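Local coordinates for periplasmic zinc-binding protein troA (Treponema pallidum, PDB 1K0F), which binds zinc with high affinity and specificity in the periplasm and delivers it to the membrane permease of the TroABC ABC transporter for import, at residues K27-P32 and E47-A52; Y112-V117 and Q134-Y139; D147-R152 and H266-I271; G172-S175 and E181-G184; P212-E217 and A227-V232. All coordinates share one frame; numbering follows the deposited sequence.

Overall arrangement
From the N terminus, contact 1 closes first, fastening the end of strand 25-28 to helix 43-51 against the four-stranded parallel sheet of the N-terminal half. Contact 2 follows in series and pairs helix 107-124 with the start of the long helix 129-156. Farther along that same helix opens contact 3, whose partner is helix 260-273 near the C terminus. The wide loop thus formed encloses contacts 4 and 5, each within its own beta-alpha-beta unit, which do not touch one another. Phe174 of contact 4 and Phe215 of contact 5 both reach residues of contact 3. Helix 129-156 thus serves contacts 2 and 3; contact 1 lies across the chain's centre from contact 3, about 30 Å away between centres.

Contact 1 (K27-P32 and E47-A52)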
# COMPACT_ATOMS: atom_id res chain seq x y z
N LYS A 27 6.70 14.23 -8.61
CA LYS A 27 7.33 14.28 -7.31
C LYS A 27 6.62 13.33 -6.35
O LYS A 27 5.45 13.54 -6.00
CB LYS A 27 7.32 15.72 -6.77
CG LYS A 27 7.61 15.84 -5.27
CD LYS A 27 9.10 15.96 -5.00
CE LYS A 27 9.53 15.30 -3.68
NZ LYS A 27 10.04 16.31 -2.71
N GLY A 28 7.31 12.27 -5.95
CA GLY A 28 6.74 11.33 -5.02
C GLY A 28 6.99 11.86 -3.62
O GLY A 28 8.13 11.85 -3.14
N LEU A 29 5.94 12.35 -2.96
CA LEU A 29 6.08 12.91 -1.62
C LEU A 29 6.46 11.92 -0.53
O LEU A 29 7.22 12.25 0.38
CB LEU A 29 4.78 13.61 -1.22
CG LEU A 29 4.63 15.00 -1.83
CD1 LEU A 29 3.55 15.77 -1.08
CD2 LEU A 29 5.97 15.74 -1.78
N MET A 30 5.93 10.70 -0.61
CA MET A 30 6.24 9.69 0.39
C MET A 30 7.04 8.55 -0.25
O MET A 30 6.54 7.80 -1.08
CB MET A 30 4.95 9.15 0.99
CG MET A 30 3.85 10.19 1.11
SD MET A 30 2.39 9.41 1.73
CE MET A 30 1.67 10.71 2.70
N GLY A 31 8.31 8.44 0.15
CA GLY A 31 9.16 7.42 -0.42
C GLY A 31 9.34 6.15 0.41
O GLY A 31 8.65 5.94 1.42
N PRO A 32 10.27 5.28 -0.00
CA PRO A 32 10.50 4.05 0.73
C PRO A 32 10.52 4.28 2.23
O PRO A 32 10.85 5.38 2.69
CB PRO A 32 11.85 3.56 0.20
CG PRO A 32 12.33 4.61 -0.78
CD PRO A 32 11.14 5.41 -1.18
N GLU A 47 5.23 23.02 -0.51
CA GLU A 47 5.62 23.96 -1.55
C GLU A 47 5.52 23.31 -2.93
O GLU A 47 4.89 23.87 -3.84
CB GLU A 47 7.04 24.45 -1.28
CG GLU A 47 7.87 24.69 -2.51
CD GLU A 47 9.14 25.41 -2.18
OE1 GLU A 47 9.91 25.74 -3.11
OE2 GLU A 47 9.37 25.65 -0.97
N TRP A 48 6.14 22.14 -3.09
CA TRP A 48 6.07 21.41 -4.34
C TRP A 48 4.59 21.39 -4.65
O TRP A 48 4.15 21.73 -5.76
CB TRP A 48 6.56 19.97 -4.16
CG TRP A 48 8.04 19.81 -4.02
CD1 TRP A 48 8.76 19.90 -2.86
CD2 TRP A 48 8.98 19.50 -5.05
NE1 TRP A 48 10.09 19.68 -3.12
CE2 TRP A 48 10.25 19.42 -4.45
CE3 TRP A 48 8.86 19.27 -6.44
CZ2 TRP A 48 11.41 19.13 -5.18
CZ3 TRP A 48 10.02 18.99 -7.16
CH2 TRP A 48 11.28 18.92 -6.53
N LEU A 49 3.81 20.98 -3.64
CA LEU A 49 2.37 20.90 -3.75
C LEU A 49 1.87 22.24 -4.23
O LEU A 49 1.12 22.33 -5.19
CB LEU A 49 1.74 20.59 -2.38
CG LEU A 49 1.65 19.14 -1.87
CD1 LEU A 49 1.11 19.13 -0.45
CD2 LEU A 49 0.75 18.34 -2.77
N GLY A 50 2.32 23.28 -3.55
CA GLY A 50 1.92 24.63 -3.90
C GLY A 50 1.99 24.93 -5.39
O GLY A 50 1.18 25.69 -5.90
N ASN A 51 2.95 24.32 -6.07
CA ASN A 51 3.12 24.56 -7.51
C ASN A 51 2.61 23.43 -8.40
O ASN A 51 2.62 23.55 -9.63
CB ASN A 51 4.60 24.80 -7.82
CG ASN A 51 5.31 25.53 -6.71
OD1 ASN A 51 4.87 26.59 -6.27
ND2 ASN A 51 6.42 24.96 -6.25
N ALA A 52 2.17 22.33 -7.79
CA ALA A 52 1.67 21.20 -8.55
C ALA A 52 0.47 21.59 -9.39
O ALA A 52 -0.32 22.44 -9.01
CB ALA A 52 1.31 20.06 -7.62
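Lys27 lays its aliphatic chain and ammonium group over one face of the Trp48 indole, the two side chains crossing at about a right angle. CD sits near the middle of the ring system, 3.5 Å from the centroid of the six-membered ring and 10° off its normal, a CH-pi contact. NZ reaches farther, to the five-membered ring, and stands 3.6 Å from that centroid and 23° off the normal, a cation-pi interaction. NZ and Trp48 NE1 are both donors, so their 3.4 Å separation belongs to this face contact and is no hydrogen bond. CG of Lys27 leaves anti to the backbone N (chi1 164°), and bends at the later torsions bring CD and NZ over the ring. Deeper in, a purely apolar touch continues the contact: Leu29 CD1 meets Leu49 CG at 3.9 Å. Behind these pairs, Val6 of the neighbouring strand 4-7 touches Lys27, Leu29 and Leu49, while Phe70 and Leu73 of helix 67-73 back Leu49. The more exposed Lys27-Trp48 pair and the buried leucine pair thus lie side by side. Such packing belongs to a beta-alpha-beta crossover, here one in which helix 43-51 links parallel strands 25-28 and 54-57 across strand 4-7.

Contact 2 (Y112-V117 and Q134-Y139); sequences YSVKAV and QRYQAY
Val114 pushes one methyl, CG1, against the edges of two tyrosine rings of the facing helix. It lies near the plane of both: 3.6 Å from Tyr139 CD2 and 3.9 Å from Tyr136 CE1. CG1 stands anti to the backbone N (chi1 166°), which aims it across the interface, while the other methyl, CG2, reaches Tyr139 CE2 at 3.9 Å. The next residue, Lys115, offers only the root of its chain. Its CG is 3.3 Å from Tyr136 OH, and its CB lies slightly farther off, before the bent chain carries the ammonium group away from the other helix. The segments 112-117 and 134-139 run almost antiparallel, at 163°, with axes 10.8 Å apart, a spacing filled by the large rings of Tyr136 and Tyr139. Outside the pair, Tyr139 OH bonds to Asp14 of helix 10-20, and the Tyr136 ring stacks with Tyr118. No hydrogen bond joins the two segments. The chemistry is therefore that of shape, with methyl groups against ring edges and lysine methylenes against a phenol oxygen, so the pairing of these helices rests here on fit and dispersion rather than on directional polar bonds.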
# COMPACT_ATOMS: atom_id res chain seq x y z
N TYR A 112 -9.00 0.63 -10.25
CA TYR A 112 -9.87 1.80 -10.10
C TYR A 112 -8.96 3.01 -9.85
O TYR A 112 -8.94 3.95 -10.64
CB TYR A 112 -10.81 1.61 -8.89
CG TYR A 112 -12.05 0.77 -9.14
CD1 TYR A 112 -13.28 1.38 -9.46
CD2 TYR A 112 -12.02 -0.62 -9.00
CE1 TYR A 112 -14.43 0.61 -9.64
CE2 TYR A 112 -13.17 -1.39 -9.18
CZ TYR A 112 -14.37 -0.77 -9.50
OH TYR A 112 -15.51 -1.52 -9.67
N SER A 113 -8.21 2.97 -8.76
CA SER A 113 -7.31 4.06 -8.40
C SER A 113 -6.31 4.37 -9.51
O SER A 113 -5.90 5.52 -9.69
CB SER A 113 -6.55 3.72 -7.12
OG SER A 113 -7.46 3.42 -6.08
N VAL A 114 -5.89 3.35 -10.26
CA VAL A 114 -4.95 3.58 -11.34
C VAL A 114 -5.73 4.29 -12.43
O VAL A 114 -5.22 5.20 -13.09
CB VAL A 114 -4.39 2.26 -11.89
CG1 VAL A 114 -3.71 2.50 -13.23
CG2 VAL A 114 -3.42 1.65 -10.90
N LYS A 115 -6.99 3.88 -12.59
CA LYS A 115 -7.89 4.48 -13.59
C LYS A 115 -8.00 5.96 -13.28
O LYS A 115 -7.94 6.81 -14.17
CB LYS A 115 -9.28 3.83 -13.52
CG LYS A 115 -10.18 4.14 -14.72
CD LYS A 115 -11.60 4.50 -14.31
CE LYS A 115 -12.63 3.83 -15.20
NZ LYS A 115 -13.56 2.99 -14.38
N ALA A 116 -8.14 6.25 -11.99
CA ALA A 116 -8.24 7.62 -11.48
C ALA A 116 -6.98 8.39 -11.85
O ALA A 116 -7.05 9.51 -12.35
CB ALA A 116 -8.43 7.59 -9.96
N VAL A 117 -5.83 7.80 -11.59
CA VAL A 117 -4.56 8.43 -11.92
C VAL A 117 -4.50 8.77 -13.41
O VAL A 117 -4.23 9.90 -13.80
CB VAL A 117 -3.39 7.51 -11.59
CG1 VAL A 117 -2.09 8.17 -11.98
CG2 VAL A 117 -3.39 7.18 -10.11
N GLN A 134 -3.06 4.54 -24.17
CA GLN A 134 -2.44 3.29 -24.52
C GLN A 134 -1.48 2.82 -23.42
O GLN A 134 -1.56 1.68 -22.96
CB GLN A 134 -1.72 3.43 -25.85
CG GLN A 134 -0.79 2.30 -26.12
CD GLN A 134 0.63 2.78 -26.21
OE1 GLN A 134 1.46 2.47 -25.37
NE2 GLN A 134 0.92 3.57 -27.25
N ARG A 135 -0.59 3.70 -22.98
CA ARG A 135 0.34 3.35 -21.91
C ARG A 135 -0.50 2.81 -20.77
O ARG A 135 -0.23 1.75 -20.22
CB ARG A 135 1.09 4.58 -21.42
CG ARG A 135 2.16 5.12 -22.34
CD ARG A 135 2.86 6.28 -21.68
NE ARG A 135 3.70 7.06 -22.58
CZ ARG A 135 3.74 8.39 -22.57
NH1 ARG A 135 3.00 9.07 -21.72
NH2 ARG A 135 4.54 9.05 -23.41
N TYR A 136 -1.52 3.57 -20.41
CA TYR A 136 -2.42 3.20 -19.34
C TYR A 136 -2.82 1.74 -19.49
O TYR A 136 -2.54 0.93 -18.62
CB TYR A 136 -3.65 4.09 -19.37
CG TYR A 136 -4.81 3.57 -18.57
CD1 TYR A 136 -4.62 3.00 -17.31
CD2 TYR A 136 -6.11 3.67 -19.07
CE1 TYR A 136 -5.70 2.54 -16.56
CE2 TYR A 136 -7.20 3.21 -18.34
CZ TYR A 136 -6.99 2.65 -17.08
OH TYR A 136 -8.07 2.21 -16.34
N GLN A 137 -3.49 1.42 -20.60
CA GLN A 137 -3.93 0.04 -20.84
C GLN A 137 -2.79 -0.91 -20.54
O GLN A 137 -2.95 -1.88 -19.81
CB GLN A 137 -4.36 -0.14 -22.28
CG GLN A 137 -5.49 0.76 -22.69
CD GLN A 137 -5.58 0.88 -24.19
OE1 GLN A 137 -6.41 1.63 -24.71
NE2 GLN A 137 -4.73 0.14 -24.91
N ALA A 138 -1.63 -0.62 -21.12
CA ALA A 138 -0.47 -1.45 -20.89
C ALA A 138 -0.37 -1.63 -19.39
O ALA A 138 -0.66 -2.71 -18.87
CB ALA A 138 0.77 -0.77 -21.43
N TYR A 139 -0.01 -0.55 -18.69
CA TYR A 139 0.13 -0.60 -17.23
C TYR A 139 -0.96 -1.40 -16.52
O TYR A 139 -0.73 -2.00 -15.47
CB TYR A 139 0.20 0.83 -16.68
CG TYR A 139 0.45 0.90 -15.19
CD1 TYR A 139 1.58 0.29 -14.61
CD2 TYR A 139 -0.41 1.60 -14.35
CE1 TYR A 139 1.82 0.39 -13.24
CE2 TYR A 139 -0.18 1.70 -12.99
CZ TYR A 139 0.93 1.10 -12.44
OH TYR A 139 1.15 1.24 -11.09

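Contact 3 (D147-R152 and H266-I271); sequences DAYVRR and HNIDTI
Tyr149 directs its ring across to the facing helix by placing CG anti to the backbone N (chi1 174°), and Asp269 answers with CG beside its own backbone N (chi1 -78°), which brings the carboxylate to the phenol end. Tyr149 OH donates to Asp269 OD1 at 2.5 Å, a very short distance that may partly reflect coordinate error. The acceptor lies in the plane of the ring, at its edge, and the ring and carboxylate planes are turned 46° apart. Asp269 OD1 also has Lys153 as a long, weak ion partner, so positive charge nearby probably stabilises the carboxylate. Beside this polar bond Ile268 divides its methyl groups between two partners. Its CG2 comes to 3.4 Å from Tyr149 CE2, the two side chains sliding past each other in opposite directions. Its CD1 packs against Val150 CG1 at 3.5 Å on the more buried side. The segments 147-152 and 266-271 run nearly parallel, with axes separated by 9.9 Å. On the inner side, Phe174 of helix 172-178 touches both Val150 and Ile268, closing a three-helix junction. Helix 260-273 then turns other residues to the strands: Thr270 and Ile271 rest on Leu245 of strand 240-245 and on Phe215 of strand 213-217, leaving this helix between the long helix 129-156 and the beta structure.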
# COMPACT_ATOMS: atom_id res chain seq x y z
N ASP A 147 -2.29 -9.28 -10.48
CA ASP A 147 -3.36 -9.81 -9.66
C ASP A 147 -3.42 -11.32 -9.85
O ASP A 147 -3.62 -12.08 -8.90
CB ASP A 147 -4.70 -9.20 -10.04
CG ASP A 147 -5.82 -9.77 -9.23
OD1 ASP A 147 -6.14 -9.19 -8.16
OD2 ASP A 147 -6.38 -10.80 -9.65
N ALA A 148 -3.25 -11.76 -11.09
CA ALA A 148 -3.30 -13.18 -11.41
C ALA A 148 -2.22 -13.90 -10.64
O ALA A 148 -2.49 -14.85 -9.90
CB ALA A 148 -3.12 -13.38 -12.90
N TYR A 149 -0.99 -13.43 -10.82
CA TYR A 149 0.19 -13.99 -10.18
C TYR A 149 0.01 -14.11 -8.67
O TYR A 149 0.23 -15.18 -8.10
CB TYR A 149 1.40 -13.11 -10.51
CG TYR A 149 2.69 -13.47 -9.81
CD1 TYR A 149 3.61 -14.34 -10.40
CD2 TYR A 149 3.03 -12.89 -8.58
CE1 TYR A 149 4.84 -14.61 -9.79
CE2 TYR A 149 4.25 -13.16 -7.97
CZ TYR A 149 5.15 -14.02 -8.58
OH TYR A 149 6.37 -14.26 -7.99
N VAL A 150 -0.41 -13.02 -8.03
CA VAL A 150 -0.61 -13.02 -6.58
C VAL A 150 -1.66 -14.02 -6.15
O VAL A 150 -1.63 -14.50 -5.01
CB VAL A 150 -1.01 -11.62 -6.08
CG1 VAL A 150 -1.27 -11.66 -4.58
CG2 VAL A 150 0.10 -10.62 -6.40
N ARG A 151 -2.60 -14.32 -7.03
CA ARG A 151 -3.62 -15.30 -6.68
C ARG A 151 -3.00 -16.67 -6.88
O ARG A 151 -3.05 -17.52 -5.99
CB ARG A 151 -4.87 -15.15 -7.54
CG ARG A 151 -6.12 -15.73 -6.87
CD ARG A 151 -7.41 -15.33 -7.57
NE ARG A 151 -8.40 -14.76 -6.65
CZ ARG A 151 -8.83 -13.50 -6.72
NH1 ARG A 151 -8.37 -12.68 -7.66
NH2 ARG A 151 -9.73 -13.06 -5.85
N ARG A 152 -2.42 -16.89 -8.06
CA ARG A 152 -1.77 -18.16 -8.35
C ARG A 152 -0.87 -18.44 -7.16
O ARG A 152 -1.07 -19.40 -6.42
CB ARG A 152 -0.93 -18.05 -9.62
CG ARG A 152 0.06 -19.20 -9.84
CD ARG A 152 0.74 -19.10 -11.21
NE ARG A 152 0.87 -17.71 -11.65
CZ ARG A 152 1.30 -17.34 -12.85
NH1 ARG A 152 1.64 -18.26 -13.75
NH2 ARG A 152 1.40 -16.06 -13.16
N HIS A 266 7.23 -8.70 -4.55
CA HIS A 266 8.11 -8.97 -3.43
C HIS A 266 7.28 -9.50 -2.28
O HIS A 266 7.66 -10.45 -1.61
CB HIS A 266 8.82 -7.71 -2.95
CG HIS A 266 9.22 -7.77 -1.51
ND1 HIS A 266 10.46 -8.19 -1.10
CD2 HIS A 266 8.49 -7.58 -0.38
CE1 HIS A 266 10.49 -8.24 0.22
NE2 HIS A 266 9.31 -7.88 0.68
N ASN A 267 6.15 -8.85 -2.07
CA ASN A 267 5.27 -9.22 -0.97
C ASN A 267 4.86 -10.69 -1.01
O ASN A 267 5.27 -11.47 -0.15
CB ASN A 267 4.04 -8.31 -0.96
CG ASN A 267 4.26 -7.02 -0.13
OD1 ASN A 267 5.39 -6.70 0.25
ND2 ASN A 267 3.19 -6.29 0.13
N ILE A 268 4.07 -11.08 -2.01
CA ILE A 268 3.63 -12.47 -2.14
C ILE A 268 4.80 -13.44 -2.21
O ILE A 268 4.75 -14.54 -1.66
CB ILE A 268 2.74 -12.67 -3.40
CG1 ILE A 268 1.73 -13.77 -3.13
CG2 ILE A 268 3.58 -13.05 -4.61
CD1 ILE A 268 0.68 -13.36 -2.15
N ASP A 269 5.88 -13.04 -2.88
CA ASP A 269 7.02 -13.92 -2.97
C ASP A 269 7.45 -14.17 -1.53
O ASP A 269 7.26 -15.26 -1.00
CB ASP A 269 8.16 -13.24 -3.75
CG ASP A 269 7.93 -13.28 -5.25
OD1 ASP A 269 6.77 -13.48 -5.66
OD2 ASP A 269 8.90 -13.11 -6.01
N THR A 270 7.99 -13.14 -0.90
CA THR A 270 8.46 -13.23 0.47
C THR A 270 7.54 -14.00 1.41
O THR A 270 7.99 -14.85 2.17
CB THR A 270 8.67 -11.82 1.05
OG1 THR A 270 9.78 -11.20 0.39
CG2 THR A 270 8.93 -11.88 2.55
N ILE A 271 6.25 -13.70 1.33
CA ILE A 271 5.27 -14.34 2.21
C ILE A 271 5.12 -15.84 2.01
O ILE A 271 5.47 -16.62 2.89
CB ILE A 271 3.89 -13.66 2.08
CG1 ILE A 271 3.96 -12.24 2.65
CG2 ILE A 271 2.83 -14.47 2.83
CD1 ILE A 271 2.72 -11.45 2.41

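Contact 4 (G172-S175 and E181-G184); sequences GYFS and EVKG
Gly172, at the start of its helix, brings CA to 4.5 Å from Val182 CG2, the first touch between helix and strand in a beta-alpha-beta unit, and a light one. Strand 163-166 leads into helix 172-178, and the chain then returns as strand 181-184, parallel to and paired with the first. The beginning of this helix is close to the zinc site: His102 and His168, both zinc ligands, lie near Gly172, though Gly172 does not touch them and no metal is bound in this zinc-free structure. Tyr173 turns its CB away from the strand, and its hydroxyl bonds to the backbone oxygen of Asp100. Phe174 takes part only marginally, with CD2 at 4.5 Å from Val182 CG1, which approaches the ring at its edge. The ring has other partners as well: it stacks with Phe180 and packs on Leu164 of the adjacent strand. Ser175 carries the contact. Its CB points at the strand and meets both methyl groups of Val182, CG2 at 3.4 Å and CG1 at 3.7 Å, while Val182 in turn leans on Leu164. The neighbours of Val182 along the strand belong to the other face, where Lys183 NZ and Glu181 OE2 form a salt bridge of 3.3 Å and Arg209 gives the same carboxylate oxygen a second cationic partner. Ser175 is also tied back to its own helix: OG sits between the backbone N and the carbonyl carbon (chi1 89°) and donates to Gly172 O at 2.6 Å, arriving in the carbonyl plane on a lone pair.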
# COMPACT_ATOMS: atom_id res chain seq x y z
N GLY A 172 -5.97 -6.29 4.69
CA GLY A 172 -7.34 -6.76 4.70
C GLY A 172 -7.82 -7.18 3.31
O GLY A 172 -8.33 -8.30 3.14
N TYR A 173 -7.68 -6.29 2.33
CA TYR A 173 -8.09 -6.60 0.96
C TYR A 173 -7.21 -7.71 0.42
O TYR A 173 -7.65 -8.54 -0.37
CB TYR A 173 -7.97 -5.38 0.06
CG TYR A 173 -8.86 -4.23 0.45
CD1 TYR A 173 -9.88 -3.79 -0.40
CD2 TYR A 173 -8.64 -3.51 1.62
CE1 TYR A 173 -10.64 -2.67 -0.09
CE2 TYR A 173 -9.39 -2.39 1.93
CZ TYR A 173 -10.38 -1.97 1.08
OH TYR A 173 -11.09 -0.84 1.40
N PHE A 174 -5.95 -7.71 0.84
CA PHE A 174 -5.02 -8.74 0.40
C PHE A 174 -5.59 -10.09 0.85
O PHE A 174 -5.58 -11.07 0.11
CB PHE A 174 -3.63 -8.51 1.01
CG PHE A 174 -2.64 -9.60 0.72
CD1 PHE A 174 -1.93 -9.62 -0.48
CD2 PHE A 174 -2.43 -10.63 1.65
CE1 PHE A 174 -1.03 -10.64 -0.75
CE2 PHE A 174 -1.53 -11.65 1.38
CZ PHE A 174 -0.83 -11.66 0.19
N SER A 175 -6.12 -10.11 2.07
CA SER A 175 -6.70 -11.32 2.63
C SER A 175 -7.98 -11.65 1.87
O SER A 175 -8.15 -12.78 1.41
CB SER A 175 -7.00 -11.12 4.12
OG SER A 175 -8.30 -10.59 4.34
N GLU A 181 -5.32 -15.54 6.16
CA GLU A 181 -5.78 -15.19 7.49
C GLU A 181 -4.77 -14.15 7.94
O GLU A 181 -3.65 -14.48 8.34
CB GLU A 181 -5.74 -16.42 8.41
CG GLU A 181 -5.96 -16.09 9.87
CD GLU A 181 -6.96 -17.01 10.53
OE1 GLU A 181 -7.80 -17.59 9.80
OE2 GLU A 181 -6.91 -17.14 11.77
N VAL A 182 -5.14 -12.89 7.84
CA VAL A 182 -4.21 -11.84 8.22
C VAL A 182 -4.46 -11.29 9.61
O VAL A 182 -5.58 -11.30 10.12
CB VAL A 182 -4.24 -10.70 7.21
CG1 VAL A 182 -3.73 -11.20 5.88
CG2 VAL A 182 -5.65 -10.15 7.09
N LYS A 183 -3.39 -10.81 10.22
CA LYS A 183 -3.43 -10.22 11.54
C LYS A 183 -2.26 -9.27 11.55
O LYS A 183 -1.26 -9.53 10.90
CB LYS A 183 -3.23 -11.30 12.61
CG LYS A 183 -4.34 -12.34 12.69
CD LYS A 183 -5.33 -12.00 13.81
CE LYS A 183 -6.34 -13.12 14.06
NZ LYS A 183 -6.09 -14.30 13.17
N GLY A 184 -2.39 -8.17 12.27
CA GLY A 184 -1.30 -7.20 12.32
C GLY A 184 -1.06 -6.71 13.73
O GLY A 184 -2.00 -6.49 14.48

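Contact 5 (P212-E217 and A227-V232)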
# COMPACT_ATOMS: atom_id res chain seq x y z
N PRO A 212 5.24 -20.46 10.68
CA PRO A 212 6.65 -20.56 10.30
C PRO A 212 7.26 -19.17 10.28
O PRO A 212 8.43 -19.01 10.60
CB PRO A 212 6.61 -21.19 8.90
CG PRO A 212 5.22 -20.96 8.42
CD PRO A 212 4.35 -20.98 9.63
N ALA A 213 6.47 -18.17 9.92
CA ALA A 213 7.00 -16.83 9.88
C ALA A 213 5.98 -15.70 9.99
O ALA A 213 4.83 -15.83 9.60
CB ALA A 213 7.83 -16.65 8.59
N ILE A 214 6.45 -14.58 10.54
CA ILE A 214 5.67 -13.37 10.69
C ILE A 214 6.50 -12.38 9.87
O ILE A 214 7.66 -12.67 9.57
CB ILE A 214 5.59 -12.92 12.18
CG1 ILE A 214 6.97 -12.95 12.84
CG2 ILE A 214 4.64 -13.83 12.95
CD1 ILE A 214 7.05 -12.15 14.12
N PHE A 215 5.95 -11.23 9.50
CA PHE A 215 6.70 -10.29 8.68
C PHE A 215 6.87 -8.87 9.19
O PHE A 215 6.02 -8.32 9.89
CB PHE A 215 6.10 -10.23 7.29
CG PHE A 215 6.07 -11.55 6.60
CD1 PHE A 215 5.25 -12.57 7.06
CD2 PHE A 215 6.90 -11.80 5.51
CE1 PHE A 215 5.26 -13.83 6.46
CE2 PHE A 215 6.92 -13.06 4.90
CZ PHE A 215 6.10 -14.08 5.38
N ILE A 216 8.00 -8.27 8.83
CA ILE A 216 8.28 -6.89 9.20
C ILE A 216 7.67 -6.06 8.08
O ILE A 216 7.07 -6.59 7.14
CB ILE A 216 9.81 -6.60 9.26
CG1 ILE A 216 10.59 -7.65 8.49
CG2 ILE A 216 10.29 -6.58 10.72
CD1 ILE A 216 12.03 -7.32 8.31
N GLU A 217 7.83 -4.75 8.16
CA GLU A 217 7.31 -3.89 7.14
C GLU A 217 8.20 -2.70 6.99
O GLU A 217 8.80 -2.24 7.96
CB GLU A 217 5.91 -3.44 7.50
CG GLU A 217 4.87 -4.50 7.24
CD GLU A 217 3.49 -4.01 7.55
OE1 GLU A 217 2.58 -4.84 7.72
OE2 GLU A 217 3.32 -2.78 7.61
N ALA A 227 9.72 -7.88 18.56
CA ALA A 227 9.35 -8.01 19.96
C ALA A 227 8.27 -9.06 20.06
O ALA A 227 8.21 -9.84 21.01
CB ALA A 227 8.84 -6.68 20.49
N LEU A 228 7.40 -9.07 19.06
CA LEU A 228 6.33 -10.05 19.02
C LEU A 228 7.03 -11.37 18.83
O LEU A 228 6.72 -12.35 19.48
CB LEU A 228 5.40 -9.77 17.84
CG LEU A 228 4.48 -10.90 17.38
CD1 LEU A 228 3.82 -11.59 18.57
CD2 LEU A 228 3.43 -10.33 16.44
N ARG A 229 8.02 -11.37 17.95
CA ARG A 229 8.79 -12.56 17.66
C ARG A 229 9.33 -13.19 18.95
O ARG A 229 9.24 -14.40 19.13
CB ARG A 229 9.95 -12.21 16.72
CG ARG A 229 10.42 -13.37 15.87
CD ARG A 229 11.60 -14.08 16.49
NE ARG A 229 12.39 -13.18 17.33
CZ ARG A 229 12.92 -12.04 16.90
NH1 ARG A 229 12.74 -11.65 15.64
NH2 ARG A 229 13.64 -11.28 17.72
N ASP A 230 9.88 -12.36 19.83
CA ASP A 230 10.42 -12.82 21.11
C ASP A 230 9.31 -13.29 22.04
O ASP A 230 9.48 -14.24 22.80
CB ASP A 230 11.18 -11.71 21.80
CG ASP A 230 12.28 -11.19 20.96
OD1 ASP A 230 12.67 -11.91 20.01
OD2 ASP A 230 12.76 -10.07 21.24
N ALA A 231 8.18 -12.59 21.98
CA ALA A 231 7.03 -12.96 22.80
C ALA A 231 6.59 -14.34 22.34
O ALA A 231 6.23 -15.19 23.15
CB ALA A 231 5.91 -11.96 22.62
N VAL A 232 6.66 -14.58 21.04
CA VAL A 232 6.29 -15.87 20.50
C VAL A 232 7.31 -16.87 21.04
O VAL A 232 6.95 -17.94 21.51
CB VAL A 232 6.35 -15.88 18.98
CG1 VAL A 232 5.87 -17.23 18.45
CG2 VAL A 232 5.48 -14.77 18.43
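Ile214 spans the gap between strand 213-217 and helix 225-233 and meets Arg229 and Leu228 with its tip. Its CB points toward the helix but is still short of it. From there the chain divides into the short branch CG2 and the longer arm. CG1 stands between the backbone N and the carbonyl carbon (chi1 47°), and the extended second torsion (chi2 163°) carries CD1 out to the helix. That methyl does all the touching: it lies 3.9 Å from Arg229 CB, with CA and CG of the same arginine only slightly farther off. Leu228 CG is the more distant partner, 4.3 Å from Ile214 CD1. The isoleucine and arginine chains cross at about a right angle, and the strand residue abuts the base of the arginine and not its charged end. That end is engaged within the helix. Arg229 NH2 forms a salt bridge with Asp230 OD1 at 2.6 Å, striking the carboxylate on its syn side and 23° out of its plane, and NE adds a weak bond to the same oxygen. Around the apolar part, Ile206 of helix 196-208 touches both Ile214 and Leu228, and Val165 of strand 163-166 lies against Ile214. Farther along the strand, Glu217 OE2 bonds to Ser247 and to the zinc ligand His168, consistent with a second-shell role. The packing of Ile214 itself is that of a beta-alpha-beta unit, in which helix 225-233 covers strand 213-217 before the chain returns as the parallel strand 240-245.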